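Local coordinates for protein putative succinylglutamate desuccinylase / aspartoacylase (PDB 3FMC) that probably acts as a zinc-dependent hydrolase of the succinylglutamate desuccinylase / aspartoacylase family, with its exact substrate not established, at residues L171-Y182 with L239-E247; T199-G207 with F215-E223. All blocks are in the same frame, centred on the assembly; numbering follows the deposited sequence.

Interaction 1: L171-Y182 with L239-E247; sequences LHTGPKSCKHLY and LTLELGSQE
Glu242 and His180 exchange both backbone bonds of an antiparallel pair, Glu242 N giving to His180 O at 2.8 Å and His180 N to Glu242 O at 2.9 Å; Tyr182 and Thr240 repeat the exchange two residues on. The other edge of strand 239-243 serves 171-174, with His172 N meeting Leu241 O at 2.7 Å and Leu243 N reaching His172 O. At the corner, Gly244, whose backbone angles call for glycine, offers its O to Gly174 N; beyond it, Pro175 O takes the N-H of Gln246, and Ser245 OG accepts Ser177 N at 2.9 Å in a nearly straight bond (168°).

With CG between the backbone N and the carbonyl carbon (chi1 60°), the His180 ring lies across Glu242 CB, which sits 3.4 Å from its centroid in a CH-pi contact. In the ring plane, ND1 donates to Cys178 O (3.1 Å), which also accepts from Ser177 OG. Replacing His180 by alanine is likely to leave Cys178 O with one donor fewer and the stem of Glu242 uncovered and freer to turn.

A water lies 3.2 Å from Glu242 OE1, and the carboxylate runs beside His172 CB. His172 NE2 is held by Asp170, and Thr240 OG1 by Asp211. The donor atoms of His172, His43 and Glu46 appear to converge on one point, consistent with a zinc site as in this hydrolase family, formed at the end of a parallel central strand.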
ATOM      1  N   LEU C 171      -0.554 -25.348   5.813  1.00 12.09           N
ATOM      2  CA  LEU C 171       0.781 -24.885   6.128  1.00 12.82           C
ATOM      3  C   LEU C 171       0.884 -23.357   6.066  1.00 13.43           C
ATOM      4  O   LEU C 171       0.722 -22.725   4.982  1.00 13.36           O
ATOM      5  CB  LEU C 171       1.820 -25.507   5.212  1.00 13.15           C
ATOM      6  CG  LEU C 171       1.762 -27.034   5.053  1.00 13.52           C
ATOM      7  CD1 LEU C 171       2.904 -27.456   4.150  1.00 12.00           C
ATOM      8  CD2 LEU C 171       1.824 -27.748   6.394  1.00 13.99           C
ATOM      9  N   HIS C 172       1.228 -22.803   7.228  1.00 12.19           N
ATOM     10  CA  HIS C 172       1.396 -21.377   7.437  1.00 13.75           C
ATOM     11  C   HIS C 172       2.776 -21.071   8.036  1.00 13.91           C
ATOM     12  O   HIS C 172       3.586 -21.956   8.285  1.00 12.94           O
ATOM     13  CB  HIS C 172       0.286 -20.871   8.378  1.00 15.97           C
ATOM     14  CG  HIS C 172      -1.096 -20.827   7.761  1.00 15.34           C
ATOM     15  ND1 HIS C 172      -1.720 -19.644   7.391  1.00 15.10           N
ATOM     16  CD2 HIS C 172      -1.969 -21.819   7.460  1.00 15.18           C
ATOM     17  CE1 HIS C 172      -2.914 -19.915   6.891  1.00 19.90           C
ATOM     18  NE2 HIS C 172      -3.091 -21.227   6.918  1.00 14.77           N
ATOM     19  N   THR C 173       3.016 -19.788   8.234  1.00 13.05           N
ATOM     20  CA  THR C 173       4.135 -19.291   9.028  1.00 12.70           C
ATOM     21  C   THR C 173       3.605 -18.125   9.863  1.00 13.84           C
ATOM     22  O   THR C 173       2.552 -17.556   9.568  1.00 14.06           O
ATOM     23  CB  THR C 173       5.355 -18.791   8.224  1.00 12.80           C
ATOM     24  OG1 THR C 173       5.152 -17.458   7.725  1.00 11.68           O
ATOM     25  CG2 THR C 173       5.763 -19.735   7.065  1.00 11.47           C
ATOM     26  N   GLY C 174       4.364 -17.786  10.903  1.00 11.47           N
ATOM     27  CA  GLY C 174       4.141 -16.578  11.672  1.00 14.03           C
ATOM     28  C   GLY C 174       4.992 -15.478  11.054  1.00 13.83           C
ATOM     29  O   GLY C 174       5.535 -15.647   9.967  1.00 14.33           O
ATOM     30  N   PRO C 175       5.034 -14.299  11.687  1.00 13.03           N
ATOM     31  CA  PRO C 175       5.840 -13.171  11.193  1.00 14.27           C
ATOM     32  C   PRO C 175       7.305 -13.432  11.558  1.00 16.27           C
ATOM     33  O   PRO C 175       8.023 -13.936  10.717  1.00 15.53           O
ATOM     34  CB  PRO C 175       5.209 -11.955  11.879  1.00 13.03           C
ATOM     35  CG  PRO C 175       4.599 -12.509  13.151  1.00 13.86           C
ATOM     36  CD  PRO C 175       4.133 -13.907  12.809  1.00 14.36           C
ATOM     37  N   LYS C 176       7.765 -13.015  12.735  1.00 15.51           N
ATOM     38  CA  LYS C 176       9.074 -13.490  13.287  1.00 13.87           C
ATOM     39  C   LYS C 176       8.561 -14.495  14.298  1.00 13.79           C
ATOM     40  O   LYS C 176       7.943 -14.122  15.305  1.00 14.46           O
ATOM     41  CB  LYS C 176       9.878 -12.406  13.942  1.00 15.47           C
ATOM     42  CG  LYS C 176      10.247 -11.274  13.000  1.00 24.60           C
ATOM     43  CD  LYS C 176      11.216 -11.677  11.887  1.00 31.51           C
ATOM     44  CE  LYS C 176      11.683 -10.423  11.149  1.00 33.80           C
ATOM     45  NZ  LYS C 176      12.423  -9.498  12.089  1.00 38.67           N
ATOM     46  N   SER C 177       8.746 -15.784  14.011  1.00 14.55           N
ATOM     47  CA  SER C 177       8.053 -16.800  14.790  1.00 13.21           C
ATOM     48  C   SER C 177       8.807 -18.118  14.956  1.00 15.14           C
ATOM     49  O   SER C 177       9.593 -18.501  14.113  1.00 15.17           O
ATOM     50  CB  SER C 177       6.729 -17.097  14.083  1.00 13.84           C
ATOM     51  OG  SER C 177       5.905 -18.058  14.693  1.00 12.77           O
ATOM     52  N   CYS C 178       8.480 -18.820  16.031  1.00 17.01           N
ATOM     53  CA  CYS C 178       8.961 -20.181  16.201  1.00 15.01           C
ATOM     54  C   CYS C 178       7.935 -21.089  15.537  1.00 14.54           C
ATOM     55  O   CYS C 178       6.885 -20.643  15.067  1.00 12.50           O
ATOM     56  CB  CYS C 178       9.154 -20.540  17.701  1.00 15.01           C
ATOM     57  SG  CYS C 178       7.720 -20.701  18.641  1.00 17.16           S
ATOM     58  N   LYS C 179       8.271 -22.374  15.423  1.00 13.29           N
ATOM     59  CA  LYS C 179       7.337 -23.364  14.872  1.00 14.94           C
ATOM     60  C   LYS C 179       6.296 -23.697  15.957  1.00 16.12           C
ATOM     61  O   LYS C 179       6.618 -23.967  17.121  1.00 15.65           O
ATOM     62  CB  LYS C 179       8.086 -24.650  14.455  1.00 13.36           C
ATOM     63  CG  LYS C 179       9.189 -24.394  13.504  1.00 16.19           C
ATOM     64  CD  LYS C 179       9.828 -25.680  12.998  1.00 17.67           C
ATOM     65  CE  LYS C 179      10.977 -25.374  12.104  1.00 17.11           C
ATOM     66  NZ  LYS C 179      11.604 -26.616  11.611  1.00 18.82           N
ATOM     67  N   HIS C 180       5.046 -23.662  15.559  1.00 13.26           N
ATOM     68  CA  HIS C 180       3.931 -23.954  16.415  1.00 13.15           C
ATOM     69  C   HIS C 180       2.811 -24.622  15.633  1.00 14.38           C
ATOM     70  O   HIS C 180       2.783 -24.614  14.402  1.00 15.19           O
ATOM     71  CB  HIS C 180       3.471 -22.755  17.279  1.00 12.73           C
ATOM     72  CG  HIS C 180       3.038 -21.538  16.511  1.00 10.21           C
ATOM     73  ND1 HIS C 180       3.929 -20.726  15.832  1.00 14.57           N
ATOM     74  CD2 HIS C 180       1.833 -20.947  16.409  1.00 15.43           C
ATOM     75  CE1 HIS C 180       3.267 -19.705  15.319  1.00 12.59           C
ATOM     76  NE2 HIS C 180       1.992 -19.823  15.651  1.00 15.13           N
ATOM     77  N   LEU C 181       1.892 -25.194  16.365  1.00 13.51           N
ATOM     78  CA  LEU C 181       0.806 -25.977  15.793  1.00 15.14           C
ATOM     79  C   LEU C 181      -0.520 -25.680  16.420  1.00 15.05           C
ATOM     80  O   LEU C 181      -0.611 -25.518  17.655  1.00 16.47           O
ATOM     81  CB  LEU C 181       1.100 -27.449  16.033  1.00 17.29           C
ATOM     82  CG  LEU C 181       0.138 -28.576  15.636  1.00 15.33           C
ATOM     83  CD1 LEU C 181       0.000 -28.747  14.094  1.00 15.67           C
ATOM     84  CD2 LEU C 181       0.555 -29.957  16.279  1.00 12.34           C
ATOM     85  N   TYR C 182      -1.527 -25.550  15.571  1.00 14.61           N
ATOM     86  CA  TYR C 182      -2.908 -25.511  16.005  1.00 14.49           C
ATOM     87  C   TYR C 182      -3.481 -26.933  15.807  1.00 16.06           C
ATOM     88  O   TYR C 182      -3.411 -27.550  14.693  1.00 17.51           O
ATOM     89  CB  TYR C 182      -3.752 -24.497  15.277  1.00 14.79           C
ATOM     90  CG  TYR C 182      -3.383 -23.050  15.530  1.00 15.74           C
ATOM     91  CD1 TYR C 182      -2.342 -22.435  14.854  1.00 17.71           C
ATOM     92  CD2 TYR C 182      -4.107 -22.292  16.434  1.00 19.57           C
ATOM     93  CE1 TYR C 182      -2.020 -21.099  15.080  1.00 17.71           C
ATOM     94  CE2 TYR C 182      -3.784 -21.023  16.693  1.00 15.84           C
ATOM     95  CZ  TYR C 182      -2.765 -20.394  16.020  1.00 18.21           C
ATOM     96  OH  TYR C 182      -2.512 -19.064  16.291  1.00 17.44           O
ATOM     97  N   LEU C 239      -5.343 -29.798  10.923  1.00 15.80           N
ATOM     98  CA  LEU C 239      -4.279 -29.178  11.725  1.00 17.11           C
ATOM     99  C   LEU C 239      -3.647 -28.042  10.929  1.00 17.92           C
ATOM    100  O   LEU C 239      -3.548 -28.122   9.696  1.00 16.43           O
ATOM    101  CB  LEU C 239      -3.220 -30.249  11.986  1.00 17.90           C
ATOM    102  CG  LEU C 239      -3.820 -31.479  12.697  1.00 18.31           C
ATOM    103  CD1 LEU C 239      -3.274 -32.717  12.111  1.00 26.05           C
ATOM    104  CD2 LEU C 239      -3.581 -31.368  14.180  1.00 23.93           C
ATOM    105  N   THR C 240      -3.173 -27.005  11.636  1.00 16.33           N
ATOM    106  CA  THR C 240      -2.516 -25.875  10.986  1.00 15.64           C
ATOM    107  C   THR C 240      -1.119 -25.784  11.543  1.00 15.90           C
ATOM    108  O   THR C 240      -0.940 -25.623  12.729  1.00 13.92           O
ATOM    109  CB  THR C 240      -3.328 -24.570  11.210  1.00 17.22           C
ATOM    110  OG1 THR C 240      -4.675 -24.773  10.750  1.00 17.85           O
ATOM    111  CG2 THR C 240      -2.701 -23.379  10.518  1.00 15.32           C
ATOM    112  N   LEU C 241      -0.143 -25.909  10.668  1.00 12.34           N
ATOM    113  CA  LEU C 241       1.242 -25.859  11.034  1.00 14.37           C
ATOM    114  C   LEU C 241       1.797 -24.480  10.704  1.00 13.77           C
ATOM    115  O   LEU C 241       1.697 -24.044   9.578  1.00 12.50           O
ATOM    116  CB  LEU C 241       2.011 -26.960  10.285  1.00 13.24           C
ATOM    117  CG  LEU C 241       1.755 -28.469  10.648  1.00 11.71           C
ATOM    118  CD1 LEU C 241       0.387 -28.996  10.430  1.00 14.46           C
ATOM    119  CD2 LEU C 241       2.868 -29.324   9.925  1.00 15.80           C
ATOM    120  N   GLU C 242       2.351 -23.796  11.720  1.00 13.74           N
ATOM    121  CA  GLU C 242       2.916 -22.442  11.601  1.00 14.26           C
ATOM    122  C   GLU C 242       4.412 -22.653  11.678  1.00 14.85           C
ATOM    123  O   GLU C 242       5.012 -22.715  12.770  1.00 17.24           O
ATOM    124  CB  GLU C 242       2.418 -21.551  12.752  1.00 16.66           C
ATOM    125  CG  GLU C 242       0.900 -21.439  12.933  1.00 19.74           C
ATOM    126  CD  GLU C 242       0.234 -20.413  11.993  1.00 26.64           C
ATOM    127  OE1 GLU C 242       0.880 -19.420  11.637  1.00 31.54           O
ATOM    128  OE2 GLU C 242      -0.941 -20.627  11.652  1.00 34.11           O
ATOM    129  N   LEU C 243       5.019 -22.790  10.512  1.00 13.24           N
ATOM    130  CA  LEU C 243       6.420 -23.199  10.370  1.00 15.35           C
ATOM    131  C   LEU C 243       7.488 -22.120  10.323  1.00 14.37           C
ATOM    132  O   LEU C 243       8.201 -21.959   9.346  1.00 18.33           O
ATOM    133  CB  LEU C 243       6.502 -24.139   9.157  1.00 19.75           C
ATOM    134  CG  LEU C 243       5.613 -25.412   9.337  1.00 22.49           C
ATOM    135  CD1 LEU C 243       5.647 -26.302   8.133  1.00 19.24           C
ATOM    136  CD2 LEU C 243       6.026 -26.237  10.618  1.00 19.97           C
ATOM    137  N   GLY C 244       7.649 -21.417  11.424  1.00 14.40           N
ATOM    138  CA  GLY C 244       8.702 -20.406  11.509  1.00 14.37           C
ATOM    139  C   GLY C 244       8.258 -19.067  10.975  1.00 12.18           C
ATOM    140  O   GLY C 244       7.075 -18.718  11.036  1.00 12.32           O
ATOM    141  N   SER C 245       9.230 -18.344  10.434  1.00 12.15           N
ATOM    142  CA  SER C 245       9.036 -16.970  10.057  1.00 13.08           C
ATOM    143  C   SER C 245       8.606 -16.848   8.598  1.00 13.27           C
ATOM    144  O   SER C 245       8.873 -17.713   7.762  1.00 11.44           O
ATOM    145  CB  SER C 245      10.317 -16.206  10.378  1.00 17.10           C
ATOM    146  OG  SER C 245      10.545 -16.172  11.773  1.00 16.33           O
ATOM    147  N   GLN C 246       7.970 -15.718   8.277  1.00 12.70           N
ATOM    148  CA  GLN C 246       7.506 -15.435   6.920  1.00 12.04           C
ATOM    149  C   GLN C 246       8.647 -14.878   6.099  1.00 14.08           C
ATOM    150  O   GLN C 246       9.772 -14.680   6.598  1.00 14.05           O
ATOM    151  CB  GLN C 246       6.390 -14.362   6.985  1.00 11.30           C
ATOM    152  CG  GLN C 246       6.882 -12.993   7.402  1.00 13.48           C
ATOM    153  CD  GLN C 246       5.717 -12.042   7.695  1.00 15.24           C
ATOM    154  OE1 GLN C 246       4.569 -12.398   7.486  1.00 20.92           O
ATOM    155  NE2 GLN C 246       6.013 -10.902   8.288  1.00 17.10           N
ATOM    156  N   GLU C 247       8.361 -14.610   4.823  1.00 11.93           N
ATOM    157  CA  GLU C 247       9.291 -13.993   3.878  1.00 12.46           C
ATOM    158  C   GLU C 247      10.666 -14.660   3.831  1.00 15.48           C
ATOM    159  O   GLU C 247      11.713 -13.990   3.739  1.00 16.12           O
ATOM    160  CB  GLU C 247       9.474 -12.505   4.239  1.00 12.60           C
ATOM    161  CG  GLU C 247       8.256 -11.664   4.006  1.00 13.76           C
ATOM    162  CD  GLU C 247       7.954 -11.530   2.515  1.00 24.31           C
ATOM    163  OE1 GLU C 247       8.743 -12.044   1.661  1.00 31.69           O
ATOM    164  OE2 GLU C 247       6.986 -10.908   2.206  1.00 30.39           O
TER
HETATM  165  O   HOH W   1      -0.928 -17.458   9.811  1.00 19.74           O
HETATM  166  O   HOH W   2      -2.314 -17.936  13.216  1.00 44.25           O

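Interaction 2: T199-G207 with F215-E223; sequences TLLIPNSFG and FVPWWTLAE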
ATOM      1  N   THR C 199       2.123 -26.252  20.889  1.00 15.27           N
ATOM      2  CA  THR C 199       0.830 -26.518  20.283  1.00 17.30           C
ATOM      3  C   THR C 199      -0.308 -25.759  21.000  1.00 19.01           C
ATOM      4  O   THR C 199      -0.389 -25.743  22.219  1.00 15.55           O
ATOM      5  CB  THR C 199       0.504 -28.040  20.287  1.00 25.38           C
ATOM      6  OG1 THR C 199       1.568 -28.821  19.594  1.00 22.77           O
ATOM      7  CG2 THR C 199      -0.878 -28.291  19.688  1.00 18.61           C
ATOM      8  N   LEU C 200      -1.177 -25.145  20.204  1.00 17.76           N
ATOM      9  CA  LEU C 200      -2.399 -24.494  20.673  1.00 16.79           C
ATOM     10  C   LEU C 200      -3.535 -25.477  20.451  1.00 14.84           C
ATOM     11  O   LEU C 200      -3.777 -25.914  19.314  1.00 17.26           O
ATOM     12  CB  LEU C 200      -2.681 -23.202  19.884  1.00 17.37           C
ATOM     13  CG  LEU C 200      -1.692 -22.072  20.168  1.00 23.77           C
ATOM     14  CD1 LEU C 200      -1.607 -21.011  19.130  1.00 37.74           C
ATOM     15  CD2 LEU C 200      -2.017 -21.482  21.551  1.00 19.55           C
ATOM     16  N   LEU C 201      -4.186 -25.884  21.539  1.00 15.62           N
ATOM     17  CA  LEU C 201      -5.358 -26.765  21.498  1.00 15.81           C
ATOM     18  C   LEU C 201      -6.601 -25.908  21.345  1.00 16.42           C
ATOM     19  O   LEU C 201      -6.901 -25.031  22.182  1.00 16.57           O
ATOM     20  CB  LEU C 201      -5.408 -27.649  22.755  1.00 16.05           C
ATOM     21  CG  LEU C 201      -4.228 -28.603  22.983  1.00 16.81           C
ATOM     22  CD1 LEU C 201      -4.279 -29.248  24.365  1.00 21.54           C
ATOM     23  CD2 LEU C 201      -4.173 -29.667  21.887  1.00 15.99           C
ATOM     24  N   ILE C 202      -7.348 -26.156  20.261  1.00 14.44           N
ATOM     25  CA  ILE C 202      -8.445 -25.279  19.864  1.00 16.87           C
ATOM     26  C   ILE C 202      -9.801 -25.968  19.940  1.00 19.09           C
ATOM     27  O   ILE C 202      -9.919 -27.179  19.691  1.00 20.59           O
ATOM     28  CB  ILE C 202      -8.152 -24.596  18.462  1.00 16.61           C
ATOM     29  CG1 ILE C 202      -8.297 -25.570  17.283  1.00 18.07           C
ATOM     30  CG2 ILE C 202      -6.750 -23.916  18.430  1.00 12.92           C
ATOM     31  CD1 ILE C 202      -8.185 -24.825  15.926  1.00 15.36           C
ATOM     32  N   PRO C 203     -10.844 -25.205  20.292  1.00 17.83           N
ATOM     33  CA  PRO C 203     -12.168 -25.758  20.512  1.00 17.98           C
ATOM     34  C   PRO C 203     -13.018 -25.882  19.260  1.00 18.24           C
ATOM     35  O   PRO C 203     -12.603 -25.478  18.167  1.00 17.14           O
ATOM     36  CB  PRO C 203     -12.809 -24.734  21.430  1.00 18.91           C
ATOM     37  CG  PRO C 203     -12.221 -23.434  20.990  1.00 23.74           C
ATOM     38  CD  PRO C 203     -10.812 -23.754  20.559  1.00 17.39           C
ATOM     39  N   ASN C 204     -14.199 -26.461  19.436  1.00 18.29           N
ATOM     40  CA  ASN C 204     -15.172 -26.575  18.353  1.00 18.88           C
ATOM     41  C   ASN C 204     -15.867 -25.220  18.113  1.00 18.22           C
ATOM     42  O   ASN C 204     -16.975 -24.961  18.596  1.00 20.92           O
ATOM     43  CB  ASN C 204     -16.210 -27.651  18.652  1.00 21.41           C
ATOM     44  CG  ASN C 204     -17.045 -28.006  17.445  1.00 24.76           C
ATOM     45  OD1 ASN C 204     -16.830 -27.469  16.354  1.00 24.88           O
ATOM     46  ND2 ASN C 204     -18.041 -28.876  17.637  1.00 18.62           N
ATOM     47  N   SER C 205     -15.220 -24.382  17.324  1.00 20.56           N
ATOM     48  CA  SER C 205     -15.732 -23.058  17.058  1.00 20.76           C
ATOM     49  C   SER C 205     -15.261 -22.625  15.697  1.00 20.01           C
ATOM     50  O   SER C 205     -14.089 -22.750  15.397  1.00 19.83           O
ATOM     51  CB  SER C 205     -15.162 -22.111  18.101  1.00 20.60           C
ATOM     52  OG  SER C 205     -15.656 -20.813  17.909  1.00 30.27           O
ATOM     53  N   PHE C 206     -16.183 -22.132  14.875  1.00 19.07           N
ATOM     54  CA  PHE C 206     -15.813 -21.609  13.568  1.00 21.40           C
ATOM     55  C   PHE C 206     -15.427 -20.136  13.626  1.00 21.24           C
ATOM     56  O   PHE C 206     -16.228 -19.283  14.037  1.00 22.71           O
ATOM     57  CB  PHE C 206     -16.948 -21.782  12.589  1.00 19.78           C
ATOM     58  CG  PHE C 206     -16.616 -21.321  11.228  1.00 24.62           C
ATOM     59  CD1 PHE C 206     -16.032 -22.192  10.310  1.00 21.90           C
ATOM     60  CD2 PHE C 206     -16.860 -20.013  10.854  1.00 22.56           C
ATOM     61  CE1 PHE C 206     -15.716 -21.765   9.053  1.00 19.58           C
ATOM     62  CE2 PHE C 206     -16.555 -19.592   9.567  1.00 22.79           C
ATOM     63  CZ  PHE C 206     -15.989 -20.466   8.678  1.00 21.14           C
ATOM     64  N   GLY C 207     -14.211 -19.839  13.186  1.00 20.85           N
ATOM     65  CA  GLY C 207     -13.724 -18.484  13.159  1.00 21.93           C
ATOM     66  C   GLY C 207     -13.220 -17.995  11.804  1.00 23.24           C
ATOM     67  O   GLY C 207     -12.454 -17.053  11.765  1.00 27.87           O
ATOM     68  N   PHE C 215     -13.009 -29.006  10.116  1.00 17.74           N
ATOM     69  CA  PHE C 215     -13.387 -29.908  11.216  1.00 16.88           C
ATOM     70  C   PHE C 215     -14.687 -29.577  11.912  1.00 17.94           C
ATOM     71  O   PHE C 215     -15.323 -30.483  12.480  1.00 16.58           O
ATOM     72  CB  PHE C 215     -12.242 -30.095  12.247  1.00 15.58           C
ATOM     73  CG  PHE C 215     -11.927 -28.855  13.075  1.00 13.15           C
ATOM     74  CD1 PHE C 215     -12.831 -28.336  13.976  1.00 18.30           C
ATOM     75  CD2 PHE C 215     -10.654 -28.308  13.043  1.00 16.25           C
ATOM     76  CE1 PHE C 215     -12.503 -27.234  14.753  1.00 18.84           C
ATOM     77  CE2 PHE C 215     -10.312 -27.216  13.831  1.00 14.39           C
ATOM     78  CZ  PHE C 215     -11.248 -26.668  14.672  1.00 15.28           C
ATOM     79  N   VAL C 216     -15.115 -28.318  11.911  1.00 17.83           N
ATOM     80  CA  VAL C 216     -16.331 -28.021  12.671  1.00 18.04           C
ATOM     81  C   VAL C 216     -17.533 -28.873  12.243  1.00 16.67           C
ATOM     82  O   VAL C 216     -18.282 -29.353  13.128  1.00 19.52           O
ATOM     83  CB  VAL C 216     -16.671 -26.487  12.727  1.00 16.48           C
ATOM     84  CG1 VAL C 216     -18.064 -26.243  13.262  1.00 18.50           C
ATOM     85  CG2 VAL C 216     -15.653 -25.748  13.584  1.00 18.12           C
ATOM     86  N   PRO C 217     -17.776 -29.049  10.924  1.00 15.58           N
ATOM     87  CA  PRO C 217     -19.001 -29.827  10.654  1.00 17.04           C
ATOM     88  C   PRO C 217     -18.943 -31.242  11.227  1.00 17.86           C
ATOM     89  O   PRO C 217     -19.939 -31.762  11.764  1.00 17.32           O
ATOM     90  CB  PRO C 217     -19.067 -29.895   9.108  1.00 17.95           C
ATOM     91  CG  PRO C 217     -18.177 -28.789   8.618  1.00 20.64           C
ATOM     92  CD  PRO C 217     -17.122 -28.598   9.675  1.00 17.90           C
ATOM     93  N   TRP C 218     -17.779 -31.850  11.096  1.00 17.09           N
ATOM     94  CA  TRP C 218     -17.568 -33.240  11.587  1.00 18.42           C
ATOM     95  C   TRP C 218     -17.574 -33.396  13.098  1.00 19.29           C
ATOM     96  O   TRP C 218     -18.040 -34.449  13.613  1.00 18.49           O
ATOM     97  CB  TRP C 218     -16.311 -33.819  11.019  1.00 18.06           C
ATOM     98  CG  TRP C 218     -16.309 -33.902   9.532  1.00 14.71           C
ATOM     99  CD1 TRP C 218     -15.731 -33.033   8.674  1.00 16.53           C
ATOM    100  CD2 TRP C 218     -16.870 -34.956   8.722  1.00 13.17           C
ATOM    101  NE1 TRP C 218     -15.925 -33.451   7.373  1.00 15.18           N
ATOM    102  CE2 TRP C 218     -16.611 -34.629   7.373  1.00 19.72           C
ATOM    103  CE3 TRP C 218     -17.580 -36.132   9.008  1.00 13.49           C
ATOM    104  CZ2 TRP C 218     -17.016 -35.447   6.301  1.00 20.89           C
ATOM    105  CZ3 TRP C 218     -18.011 -36.933   7.934  1.00 17.87           C
ATOM    106  CH2 TRP C 218     -17.711 -36.592   6.605  1.00 20.87           C
ATOM    107  N   TRP C 219     -17.031 -32.388  13.799  1.00 18.65           N
ATOM    108  CA  TRP C 219     -16.952 -32.410  15.259  1.00 21.11           C
ATOM    109  C   TRP C 219     -18.365 -32.229  15.784  1.00 21.23           C
ATOM    110  O   TRP C 219     -18.796 -32.925  16.708  1.00 20.35           O
ATOM    111  CB  TRP C 219     -16.090 -31.263  15.763  1.00 20.56           C
ATOM    112  CG  TRP C 219     -15.553 -31.393  17.168  1.00 19.89           C
ATOM    113  CD1 TRP C 219     -15.998 -32.235  18.165  1.00 21.57           C
ATOM    114  CD2 TRP C 219     -14.491 -30.625  17.737  1.00 16.80           C
ATOM    115  NE1 TRP C 219     -15.275 -32.038  19.305  1.00 21.41           N
ATOM    116  CE2 TRP C 219     -14.340 -31.054  19.078  1.00 20.01           C
ATOM    117  CE3 TRP C 219     -13.649 -29.610  17.249  1.00 18.87           C
ATOM    118  CZ2 TRP C 219     -13.367 -30.516  19.925  1.00 15.88           C
ATOM    119  CZ3 TRP C 219     -12.700 -29.076  18.097  1.00 19.49           C
ATOM    120  CH2 TRP C 219     -12.575 -29.529  19.425  1.00 20.30           C
ATOM    121  N   THR C 220     -19.093 -31.271  15.203  1.00 20.38           N
ATOM    122  CA  THR C 220     -20.482 -31.039  15.579  1.00 19.33           C
ATOM    123  C   THR C 220     -21.356 -32.286  15.323  1.00 17.91           C
ATOM    124  O   THR C 220     -22.213 -32.608  16.138  1.00 18.75           O
ATOM    125  CB  THR C 220     -21.035 -29.828  14.820  1.00 19.37           C
ATOM    126  OG1 THR C 220     -20.255 -28.673  15.182  1.00 20.49           O
ATOM    127  CG2 THR C 220     -22.481 -29.609  15.174  1.00 22.75           C
ATOM    128  N   LEU C 221     -21.143 -32.958  14.195  1.00 18.17           N
ATOM    129  CA  LEU C 221     -21.863 -34.175  13.858  1.00 17.60           C
ATOM    130  C   LEU C 221     -21.574 -35.275  14.903  1.00 16.93           C
ATOM    131  O   LEU C 221     -22.485 -35.973  15.304  1.00 17.81           O
ATOM    132  CB  LEU C 221     -21.437 -34.713  12.476  1.00 19.10           C
ATOM    133  CG  LEU C 221     -22.067 -36.033  12.014  1.00 20.76           C
ATOM    134  CD1 LEU C 221     -23.555 -35.795  11.754  1.00 17.59           C
ATOM    135  CD2 LEU C 221     -21.384 -36.574  10.772  1.00 17.30           C
ATOM    136  N   ALA C 222     -20.316 -35.400  15.319  1.00 19.41           N
ATOM    137  CA  ALA C 222     -19.908 -36.406  16.314  1.00 20.68           C
ATOM    138  C   ALA C 222     -20.602 -36.097  17.634  1.00 22.84           C
ATOM    139  O   ALA C 222     -21.073 -37.024  18.330  1.00 25.83           O
ATOM    140  CB  ALA C 222     -18.389 -36.397  16.484  1.00 21.03           C
ATOM    141  N   GLU C 223     -20.697 -34.810  17.957  1.00 22.47           N
ATOM    142  CA  GLU C 223     -21.386 -34.333  19.188  1.00 22.62           C
ATOM    143  C   GLU C 223     -22.849 -34.695  19.162  1.00 21.36           C
ATOM    144  O   GLU C 223     -23.411 -35.195  20.146  1.00 22.87           O
ATOM    145  CB  GLU C 223     -21.248 -32.796  19.345  1.00 23.44           C
ATOM    146  CG  GLU C 223     -19.843 -32.322  19.695  1.00 24.22           C
ATOM    147  CD  GLU C 223     -19.706 -30.792  19.735  1.00 26.29           C
ATOM    148  OE1 GLU C 223     -20.639 -30.060  19.293  1.00 33.83           O
ATOM    149  OE2 GLU C 223     -18.632 -30.336  20.206  1.00 29.08           O
TER
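Asn204 lays its side chain flat along Trp219, the amide and indole planes only 5° apart and the two side chains running antiparallel to each other as they stack. Its CB stands over the six-membered ring, 3.6 Å from the centroid in a CH-pi contact, while the backbone continues across the same ring, with Asn204 N 3.3 Å from Trp219 CZ3. At the indole's edge, near its plane, lies the carbonyl oxygen of Ile202.

With CG anti to the backbone N (chi1 -168°), the Asn204 amide extends along the helix, and ND2 meets two acceptors there. The stronger bond goes to Glu223 OE2, 3.0 Å from ND2 and nearly straight at 171°; the carboxylate oxygen lies in the amide plane but is itself met from above the carboxylate plane. A weak one runs from ND2 to Thr220 OG1 at 3.3 Å, and that hydroxyl spends its own proton on Val216 O, one turn back. This is the link by which strand 198-202 leaves the sheet and joins helix 210-227: the chain tightens into an inverse gamma turn centred on Asn204, and the turn docks on the helix that follows it.

Val216 takes the other end of the amide. Both its methyls, CG1 and CG2, lie 3.5 Å from Asn204 OD1, and CG2 also reaches the backbone of Ser205 and the CB of Phe206. Nearer the strand, Ile202 CD1 packs at the edge of the Phe215 ring, 3.8 Å from CZ. Tyr186 meets Trp219 edge-to-face, whereas Pro217 and Trp218 turn to helix 123-142.

Strand 176-184 joins the two contacts: in interaction 1 it pairs with 239-243, and it also runs beside strand 198-202, which leads into interaction 2. Leu181 O lies 2.6 Å from Leu200 N, a probable hydrogen bond, and the Tyr182 ring packs on Leu200 and Ile202. The centres of the two contacts are about 20 Å apart. Interaction 1 is buried near the middle of the chain and relies on regular main-chain pairing between strands, with polar side chains gathered toward the presumed zinc site. Interaction 2 is a smaller surface contact between a loop and a helix, and there side chains do the work: one amide, one indole and a carboxylate replace the backbone ladder.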